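Local atomic coordinates of citrate synthase (Metallosphaera sedula, PDB entry 6ABX), a protein that probably catalyses the condensation of oxaloacetate with acetyl-CoA and water to citrate and free CoA, a step of the tricarboxylic acid cycle. Residues A[45-50]-A[332-337]; A[65-70]-A[115-120]; A[147-152]-A[167-172]. All coordinates share one frame; numbering follows the deposited sequence.

Contact 1. Residues A[45-50]-A[332-337]; sequences EVAYLL and RVIGWT
I334 meets both A47 and L50 with its two methyl ends, and these apolar touches carry the contact between 45-50 and 332-337. Its branches divide the work: CD1 of I334 lies 3.9 Å from CB of A47, whereas CG2 of I334 lies 3.8 Å from CD1 of L50. With chi1 at -66°, CG1 of I334 stands anti to the carbonyl carbon and the extended chi2 (156°) carries CD1 on to A47, while CG2, anti to the backbone N, is left for L50. The L50 side chain comes across that of I334 at about a right angle, and CG2 of I334 also sits 3.9 Å from CB of L50. The backbones approach most closely at A47 and I334, with CA atoms 6.5 Å apart. The 138 Å² covered marks a small junction; A47, L50 and I334 are all buried, so it is an interior one. T337 OG1 is hydrogen-bonded to W51 NE1 just beyond L50. At the start of the same segment, R332 hydrogen-bonds the citrate anion of this crystal through NH2. This is helix-on-helix packing of the mainly helical citrate synthase fold, joining helix 43-52 to the helix that carries an oxaloacetate-binding arginine.

Contact 2. Residues A[65-70]-A[115-120]; sequences KSRLAE and KAIKMT
This is a helix-helix packing contact of the mainly helical citrate synthase fold, in which the last turn of helix 58-69 lies across the early part of helix 112-134. The short axes pass 9.7 Å apart with a signed crossing angle of -63°, and the CA atoms come closest at L68 and I117, 6.2 Å. I117 divides its branches, CG2 for L68 and CD1 for R67. Its CG2 meets CD2 of L68 at 3.7 Å, and the same leucine methyl lies 3.7 Å from the backbone O of I117. T120 CG2 borders CD2 of L68 more loosely, at 4.3 Å. W51 of helix 43-52 packs on I117 and T120, placing the apolar part against the interior, while R67 forms the exposed margin. T120 also bonds back to its own helix, OG1 donating to O of A116 at 2.8 Å on the carbonyl face opposite T120 N. R67 runs extended from CG to NE, its CG anti to the backbone N (chi1 -175°), and this reach lays the guanidinium over the isoleucine tip: CD1 of I117 sits 3.4 Å from the guanidinium plane, offset toward the rim, and 3.6 Å from NH1 of R67.

Contact 3. Residues A[147-152]-A[167-172]; sequences SHSENF and RVLDVS
S149 and D170 form the polar half of this contact, at the point where the CA atoms of 147-152 and 167-172 come closest, 5.4 Å. The hydroxyl OG of S149 donates to OD1 of D170 over 2.6 Å, meeting the carboxylate on the anti lone pair, away from OD2. Water 1 closes a second path between the same residues: it accepts from the backbone N of S149 at 3.0 Å and donates to OD1 of D170 at 2.7 Å. One carboxylate oxygen therefore receives both a direct and a water-carried bond, and OD2 takes the backbone N of F43, which together probably hold the buried carboxylate in one rotation. CG roughly anti to the backbone N (chi1 -155°) brings the carboxylate of D170 round to S149. With an alanine in place of D170, the S149 hydroxyl, water 1 and the F43 amide would probably each lose an acceptor.

The apolar half belongs to L169. Its CD2 fits between backbone and side chain of the partner helix, 3.6 Å from O of S149 and 3.9 Å from CB of F152. The F152 side chain passes crosswise to that of L169, and the methyl approaches the phenyl ring obliquely. F319 also meets the F152 ring edge-to-face.

With short axes 8.7 Å apart and N-to-C directions 116° from each other, helices 148-157 and 163-174 pack as steeply crossed near neighbours in the chain, a buried helix-helix junction within the mainly helical citrate synthase fold.

In the fold
All three contacts join helices, and most of their touching residues are buried; R67 alone gives contact 2 an exposed margin. Contacts 1 and 2 share a helical cluster: T120 packs against V333 and I334, and A116 against T337, so helix 112-134 links them. Contact 2 touches contact 3, through K65 with S147 and T120 O with H148, whereas contacts 1 and 3 stay about 7 Å apart at their nearest atoms. Their chemistry differs with their place. Contact 1, nearest the chain centre, is apolar across its segments; contact 2 adds a guanidinium over a methyl at its exposed margin; contact 3 buries a carboxylate with hydroxyl and water partners. Along the chain, contact 1 encloses the other two.

Contact 1. Residues A[45-50]-A[332-337]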
loop_
_atom_site.group_PDB
_atom_site.type_symbol
_atom_site.label_atom_id
_atom_site.label_comp_id
_atom_site.label_asym_id
_atom_site.label_seq_id
_atom_site.Cartn_x
_atom_site.Cartn_y
_atom_site.Cartn_z
ATOM N N GLU A 45 24.182 7.707 -10.793
ATOM C CA GLU A 45 24.426 9.082 -10.396
ATOM C C GLU A 45 23.095 9.775 -10.038
ATOM O O GLU A 45 23.012 10.574 -9.091
ATOM C CB GLU A 45 25.118 9.842 -11.523
ATOM C CG GLU A 45 25.429 11.240 -11.166
ATOM C CD GLU A 45 26.217 12.000 -12.219
ATOM O OE1 GLU A 45 25.576 12.559 -13.154
ATOM O OE2 GLU A 45 27.457 11.991 -12.114
ATOM N N VAL A 46 22.039 9.532 -10.833
ATOM C CA VAL A 46 20.741 10.158 -10.503
ATOM C C VAL A 46 20.123 9.558 -9.238
ATOM O O VAL A 46 19.472 10.324 -8.499
ATOM C CB VAL A 46 19.765 10.136 -11.705
ATOM C CG1 VAL A 46 18.459 10.818 -11.342
ATOM C CG2 VAL A 46 20.364 10.819 -12.913
ATOM N N ALA A 47 20.262 8.252 -8.989
ATOM C CA ALA A 47 19.778 7.646 -7.735
ATOM C C ALA A 47 20.504 8.304 -6.549
ATOM O O ALA A 47 19.862 8.701 -5.562
ATOM C CB ALA A 47 19.992 6.163 -7.719
ATOM N N TYR A 48 21.814 8.542 -6.699
ATOM C CA TYR A 48 22.571 9.254 -5.658
ATOM C C TYR A 48 21.966 10.638 -5.441
ATOM O O TYR A 48 21.812 11.080 -4.267
ATOM C CB TYR A 48 24.047 9.373 -6.045
ATOM C CG TYR A 48 24.959 9.896 -4.944
ATOM C CD1 TYR A 48 24.959 11.235 -4.599
ATOM C CD2 TYR A 48 25.750 9.027 -4.229
ATOM C CE1 TYR A 48 25.748 11.713 -3.571
ATOM C CE2 TYR A 48 26.600 9.494 -3.242
ATOM C CZ TYR A 48 26.541 10.830 -2.870
ATOM O OH TYR A 48 27.330 11.247 -1.825
ATOM N N LEU A 49 21.771 11.358 -6.537
ATOM C CA LEU A 49 21.231 12.737 -6.469
ATOM C C LEU A 49 19.889 12.748 -5.746
ATOM O O LEU A 49 19.653 13.587 -4.820
ATOM C CB LEU A 49 21.094 13.291 -7.873
ATOM C CG LEU A 49 20.429 14.651 -7.997
ATOM C CD1 LEU A 49 21.262 15.730 -7.304
ATOM C CD2 LEU A 49 20.239 14.965 -9.443
ATOM N N LEU A 50 19.003 11.819 -6.133
ATOM C CA LEU A 50 17.663 11.853 -5.559
ATOM C C LEU A 50 17.706 11.546 -4.059
ATOM O O LEU A 50 17.023 12.227 -3.248
ATOM C CB LEU A 50 16.760 10.870 -6.335
ATOM C CG LEU A 50 16.310 11.388 -7.684
ATOM C CD1 LEU A 50 15.647 10.299 -8.525
ATOM C CD2 LEU A 50 15.365 12.585 -7.545
ATOM N N ARG A 332 10.974 3.733 -10.203
ATOM C CA ARG A 332 10.158 4.715 -9.404
ATOM C C ARG A 332 10.347 4.472 -7.901
ATOM O O ARG A 332 10.101 5.366 -7.064
ATOM C CB ARG A 332 8.699 4.691 -9.895
ATOM C CG ARG A 332 7.758 5.584 -9.097
ATOM C CD ARG A 332 8.126 7.050 -9.172
ATOM N NE ARG A 332 8.190 7.522 -10.516
ATOM C CZ ARG A 332 7.143 7.927 -11.264
ATOM N NH1 ARG A 332 5.897 7.903 -10.753
ATOM N NH2 ARG A 332 7.356 8.265 -12.524
ATOM N N VAL A 333 10.835 3.280 -7.501
ATOM C CA VAL A 333 11.137 2.990 -6.123
ATOM C C VAL A 333 12.127 3.991 -5.551
ATOM O O VAL A 333 12.045 4.354 -4.366
ATOM C CB VAL A 333 11.617 1.555 -5.934
ATOM C CG1 VAL A 333 12.941 1.282 -6.611
ATOM C CG2 VAL A 333 11.682 1.188 -4.474
ATOM N N ILE A 334 12.991 4.534 -6.393
ATOM C CA ILE A 334 13.948 5.566 -5.919
ATOM C C ILE A 334 13.170 6.821 -5.498
ATOM O O ILE A 334 13.332 7.340 -4.425
ATOM C CB ILE A 334 15.000 5.848 -6.997
ATOM C CG1 ILE A 334 15.902 4.639 -7.259
ATOM C CG2 ILE A 334 15.838 7.043 -6.611
ATOM C CD1 ILE A 334 16.537 4.629 -8.627
ATOM N N GLY A 335 12.296 7.314 -6.370
ATOM C CA GLY A 335 11.448 8.456 -6.019
ATOM C C GLY A 335 10.537 8.180 -4.843
ATOM O O GLY A 335 10.416 9.030 -3.965
ATOM N N TRP A 336 9.878 7.020 -4.831
ATOM C CA TRP A 336 9.023 6.689 -3.735
ATOM C C TRP A 336 9.750 6.866 -2.394
ATOM O O TRP A 336 9.272 7.495 -1.407
ATOM C CB TRP A 336 8.491 5.270 -3.800
ATOM C CG TRP A 336 7.492 5.042 -4.880
ATOM C CD1 TRP A 336 6.668 5.949 -5.433
ATOM C CD2 TRP A 336 7.138 3.768 -5.431
ATOM N NE1 TRP A 336 5.856 5.351 -6.360
ATOM C CE2 TRP A 336 6.089 4.001 -6.349
ATOM C CE3 TRP A 336 7.589 2.461 -5.237
ATOM C CZ2 TRP A 336 5.526 2.984 -7.112
ATOM C CZ3 TRP A 336 7.058 1.459 -6.031
ATOM C CH2 TRP A 336 6.087 1.734 -6.993
ATOM N N THR A 337 10.879 6.205 -2.330
ATOM C CA THR A 337 11.657 6.166 -1.097
ATOM C C THR A 337 12.278 7.530 -0.745
ATOM O O THR A 337 12.302 7.890 0.474
ATOM C CB THR A 337 12.695 5.045 -1.120
ATOM O OG1 THR A 337 13.583 5.174 -2.239
ATOM C CG2 THR A 337 12.061 3.668 -1.155
#

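Contact 2. Residues A[65-70]-A[115-120]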
loop_
_atom_site.group_PDB
_atom_site.type_symbol
_atom_site.label_atom_id
_atom_site.label_comp_id
_atom_site.label_asym_id
_atom_site.label_seq_id
_atom_site.Cartn_x
_atom_site.Cartn_y
_atom_site.Cartn_z
ATOM N N LYS A 65 28.157 2.998 -6.414
ATOM C CA LYS A 65 27.967 1.974 -7.516
ATOM C C LYS A 65 28.277 0.578 -6.966
ATOM O O LYS A 65 27.543 -0.355 -7.174
ATOM C CB LYS A 65 28.874 2.245 -8.719
ATOM C CG LYS A 65 28.389 3.364 -9.615
ATOM C CD LYS A 65 29.495 3.843 -10.542
ATOM C CE LYS A 65 29.951 2.836 -11.565
ATOM N NZ LYS A 65 31.111 3.383 -12.308
ATOM N N SER A 66 29.334 0.483 -6.155
ATOM C CA SER A 66 29.723 -0.785 -5.513
ATOM C C SER A 66 28.677 -1.265 -4.524
ATOM O O SER A 66 28.356 -2.422 -4.498
ATOM C CB SER A 66 31.068 -0.683 -4.846
ATOM O OG SER A 66 32.055 -0.547 -5.831
ATOM N N ARG A 67 28.138 -0.354 -3.727
ATOM C CA ARG A 67 27.181 -0.682 -2.763
ATOM C C ARG A 67 25.931 -1.256 -3.405
ATOM O O ARG A 67 25.421 -2.261 -2.915
ATOM C CB ARG A 67 26.826 0.522 -1.913
ATOM C CG ARG A 67 25.874 0.157 -0.791
ATOM C CD ARG A 67 25.578 1.311 0.116
ATOM N NE ARG A 67 24.734 0.848 1.213
ATOM C CZ ARG A 67 24.202 1.646 2.119
ATOM N NH1 ARG A 67 24.414 2.956 2.046
ATOM N NH2 ARG A 67 23.469 1.113 3.086
ATOM N N LEU A 68 25.408 -0.585 -4.442
ATOM C CA LEU A 68 24.248 -1.136 -5.165
ATOM C C LEU A 68 24.572 -2.516 -5.761
ATOM O O LEU A 68 23.780 -3.494 -5.564
ATOM C CB LEU A 68 23.803 -0.171 -6.277
ATOM C CG LEU A 68 22.842 0.947 -5.892
ATOM C CD1 LEU A 68 22.810 2.013 -6.983
ATOM C CD2 LEU A 68 21.462 0.389 -5.650
ATOM N N ALA A 69 25.691 -2.623 -6.461
ATOM C CA ALA A 69 26.033 -3.816 -7.232
ATOM C C ALA A 69 26.118 -5.039 -6.302
ATOM O O ALA A 69 25.755 -6.163 -6.666
ATOM C CB ALA A 69 27.312 -3.593 -7.983
ATOM N N GLU A 70 26.635 -4.815 -5.076
ATOM C CA GLU A 70 26.806 -5.885 -4.114
ATOM C C GLU A 70 25.515 -6.208 -3.318
ATOM O O GLU A 70 25.557 -7.110 -2.464
ATOM C CB GLU A 70 27.955 -5.535 -3.163
ATOM C CG GLU A 70 29.293 -5.468 -3.831
ATOM C CD GLU A 70 29.871 -6.742 -4.418
ATOM O OE1 GLU A 70 30.796 -6.627 -5.243
ATOM O OE2 GLU A 70 29.436 -7.866 -4.008
ATOM N N LYS A 115 17.736 0.304 3.018
ATOM C CA LYS A 115 16.655 -0.604 2.570
ATOM C C LYS A 115 16.172 -0.212 1.180
ATOM O O LYS A 115 15.899 -1.097 0.363
ATOM C CB LYS A 115 15.543 -0.654 3.620
ATOM C CG LYS A 115 15.966 -1.368 4.892
ATOM C CD LYS A 115 15.040 -1.136 6.068
ATOM C CE LYS A 115 15.458 -1.965 7.261
ATOM N NZ LYS A 115 14.700 -1.589 8.465
ATOM N N ALA A 116 16.152 1.093 0.885
ATOM C CA ALA A 116 15.799 1.606 -0.460
ATOM C C ALA A 116 16.812 1.083 -1.490
ATOM O O ALA A 116 16.465 0.655 -2.573
ATOM C CB ALA A 116 15.740 3.114 -0.423
ATOM N N ILE A 117 18.075 1.099 -1.109
ATOM C CA ILE A 117 19.174 0.602 -1.973
ATOM C C ILE A 117 19.008 -0.900 -2.225
ATOM O O ILE A 117 19.079 -1.320 -3.402
ATOM C CB ILE A 117 20.558 0.920 -1.366
ATOM C CG1 ILE A 117 20.860 2.416 -1.472
ATOM C CG2 ILE A 117 21.647 0.064 -2.009
ATOM C CD1 ILE A 117 22.019 2.835 -0.575
ATOM N N LYS A 118 18.650 -1.678 -1.190
ATOM C CA LYS A 118 18.418 -3.083 -1.375
ATOM C C LYS A 118 17.279 -3.338 -2.373
ATOM O O LYS A 118 17.381 -4.182 -3.278
ATOM C CB LYS A 118 18.153 -3.772 -0.041
ATOM C CG LYS A 118 19.418 -3.967 0.788
ATOM C CD LYS A 118 19.143 -4.582 2.119
ATOM C CE LYS A 118 20.450 -5.018 2.754
ATOM N NZ LYS A 118 20.233 -5.525 4.123
ATOM N N MET A 119 16.161 -2.658 -2.191
ATOM C CA MET A 119 15.015 -2.857 -3.089
ATOM C C MET A 119 15.393 -2.473 -4.530
ATOM O O MET A 119 15.052 -3.172 -5.515
ATOM C CB MET A 119 13.796 -2.053 -2.624
ATOM C CG MET A 119 13.129 -2.634 -1.391
ATOM S SD MET A 119 11.679 -1.683 -0.905
ATOM C CE MET A 119 12.368 -0.623 0.362
ATOM N N THR A 120 16.103 -1.361 -4.700
ATOM C CA THR A 120 16.463 -0.858 -5.988
ATOM C C THR A 120 17.425 -1.834 -6.692
ATOM O O THR A 120 17.289 -2.113 -7.871
ATOM C CB THR A 120 17.100 0.535 -5.880
ATOM O OG1 THR A 120 16.169 1.435 -5.251
ATOM C CG2 THR A 120 17.538 1.080 -7.214
#

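Contact 3. Residues A[147-152]-A[167-172]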
loop_
_atom_site.group_PDB
_atom_site.type_symbol
_atom_site.label_atom_id
_atom_site.label_comp_id
_atom_site.label_asym_id
_atom_site.label_seq_id
_atom_site.Cartn_x
_atom_site.Cartn_y
_atom_site.Cartn_z
ATOM N N SER A 147 27.562 -2.376 -14.222
ATOM C CA SER A 147 26.684 -1.295 -13.755
ATOM C C SER A 147 25.212 -1.694 -13.883
ATOM O O SER A 147 24.864 -2.721 -14.411
ATOM C CB SER A 147 26.979 -0.027 -14.480
ATOM O OG SER A 147 28.251 0.461 -14.007
ATOM N N HIS A 148 24.362 -0.884 -13.261
ATOM C CA HIS A 148 22.953 -1.265 -13.060
ATOM C C HIS A 148 22.305 -1.669 -14.376
ATOM O O HIS A 148 21.648 -2.713 -14.415
ATOM C CB HIS A 148 22.190 -0.128 -12.387
ATOM C CG HIS A 148 20.754 -0.394 -12.204
ATOM N ND1 HIS A 148 20.269 -0.956 -11.050
ATOM C CD2 HIS A 148 19.692 -0.205 -13.037
ATOM C CE1 HIS A 148 18.949 -1.062 -11.157
ATOM N NE2 HIS A 148 18.574 -0.627 -12.357
ATOM N N SER A 149 22.332 -0.781 -15.367
ATOM C CA SER A 149 21.558 -1.024 -16.613
ATOM C C SER A 149 22.225 -2.137 -17.445
ATOM O O SER A 149 21.512 -2.965 -18.035
ATOM C CB SER A 149 21.419 0.263 -17.384
ATOM O OG SER A 149 20.665 1.212 -16.629
ATOM N N GLU A 150 23.557 -2.166 -17.450
ATOM C CA GLU A 150 24.269 -3.243 -18.187
ATOM C C GLU A 150 23.881 -4.613 -17.585
ATOM O O GLU A 150 23.586 -5.596 -18.290
ATOM C CB GLU A 150 25.786 -3.042 -18.170
ATOM C CG GLU A 150 26.420 -4.107 -19.054
ATOM C CD GLU A 150 27.893 -4.030 -19.405
ATOM O OE1 GLU A 150 28.591 -3.124 -18.839
ATOM O OE2 GLU A 150 28.322 -4.896 -20.244
ATOM N N ASN A 151 23.879 -4.689 -16.253
ATOM C CA ASN A 151 23.539 -5.907 -15.569
ATOM C C ASN A 151 22.086 -6.325 -15.849
ATOM O O ASN A 151 21.782 -7.536 -15.933
ATOM C CB ASN A 151 23.722 -5.794 -14.055
ATOM C CG ASN A 151 23.385 -7.083 -13.355
ATOM O OD1 ASN A 151 24.106 -8.078 -13.540
ATOM N ND2 ASN A 151 22.362 -7.067 -12.525
ATOM N N PHE A 152 21.164 -5.356 -15.902
ATOM C CA PHE A 152 19.763 -5.660 -16.100
ATOM C C PHE A 152 19.583 -6.369 -17.465
ATOM O O PHE A 152 18.927 -7.422 -17.564
ATOM C CB PHE A 152 18.934 -4.363 -16.032
ATOM C CG PHE A 152 17.469 -4.523 -15.708
ATOM C CD1 PHE A 152 16.821 -5.746 -15.760
ATOM C CD2 PHE A 152 16.726 -3.421 -15.334
ATOM C CE1 PHE A 152 15.483 -5.868 -15.439
ATOM C CE2 PHE A 152 15.376 -3.546 -15.050
ATOM C CZ PHE A 152 14.772 -4.769 -15.042
ATOM N N ARG A 167 22.946 2.251 -22.790
ATOM C CA ARG A 167 22.675 3.645 -22.627
ATOM C C ARG A 167 21.180 3.949 -22.742
ATOM O O ARG A 167 20.624 4.743 -21.960
ATOM C CB ARG A 167 23.406 4.447 -23.707
ATOM C CG ARG A 167 23.234 5.942 -23.559
ATOM C CD ARG A 167 24.071 6.412 -22.402
ATOM N NE ARG A 167 24.063 7.856 -22.272
ATOM C CZ ARG A 167 24.908 8.676 -22.898
ATOM N NH1 ARG A 167 25.734 8.217 -23.833
ATOM N NH2 ARG A 167 24.942 9.954 -22.551
ATOM N N VAL A 168 20.511 3.344 -23.725
ATOM C CA VAL A 168 19.059 3.555 -23.923
ATOM C C VAL A 168 18.280 3.077 -22.696
ATOM O O VAL A 168 17.405 3.794 -22.207
ATOM C CB VAL A 168 18.535 2.917 -25.230
ATOM C CG1 VAL A 168 17.045 3.160 -25.337
ATOM C CG2 VAL A 168 19.262 3.501 -26.447
ATOM N N LEU A 169 18.642 1.921 -22.150
ATOM C CA LEU A 169 17.949 1.431 -20.934
ATOM C C LEU A 169 18.204 2.397 -19.770
ATOM O O LEU A 169 17.272 2.756 -18.991
ATOM C CB LEU A 169 18.401 0.031 -20.531
ATOM C CG LEU A 169 17.728 -0.472 -19.260
ATOM C CD1 LEU A 169 16.233 -0.452 -19.363
ATOM C CD2 LEU A 169 18.202 -1.879 -18.919
ATOM N N ASP A 170 19.463 2.854 -19.625
ATOM C CA ASP A 170 19.847 3.717 -18.547
ATOM C C ASP A 170 19.005 5.014 -18.572
ATOM O O ASP A 170 18.438 5.452 -17.582
ATOM C CB ASP A 170 21.335 4.003 -18.669
ATOM C CG ASP A 170 21.935 4.357 -17.345
ATOM O OD1 ASP A 170 21.967 3.446 -16.438
ATOM O OD2 ASP A 170 22.285 5.517 -17.232
ATOM N N VAL A 171 18.919 5.658 -19.721
ATOM C CA VAL A 171 18.095 6.843 -19.854
ATOM C C VAL A 171 16.612 6.537 -19.596
ATOM O O VAL A 171 15.948 7.295 -18.812
ATOM C CB VAL A 171 18.288 7.493 -21.230
ATOM C CG1 VAL A 171 17.284 8.630 -21.469
ATOM C CG2 VAL A 171 19.705 7.989 -21.406
ATOM N N SER A 172 16.062 5.463 -20.204
ATOM C CA SER A 172 14.709 5.133 -19.978
ATOM C C SER A 172 14.368 4.923 -18.491
ATOM O O SER A 172 13.314 5.417 -18.034
ATOM C CB SER A 172 14.311 3.927 -20.802
ATOM O OG SER A 172 14.717 4.120 -22.131
HETATM O O HOH W 1 23.674 1.863 -15.001
#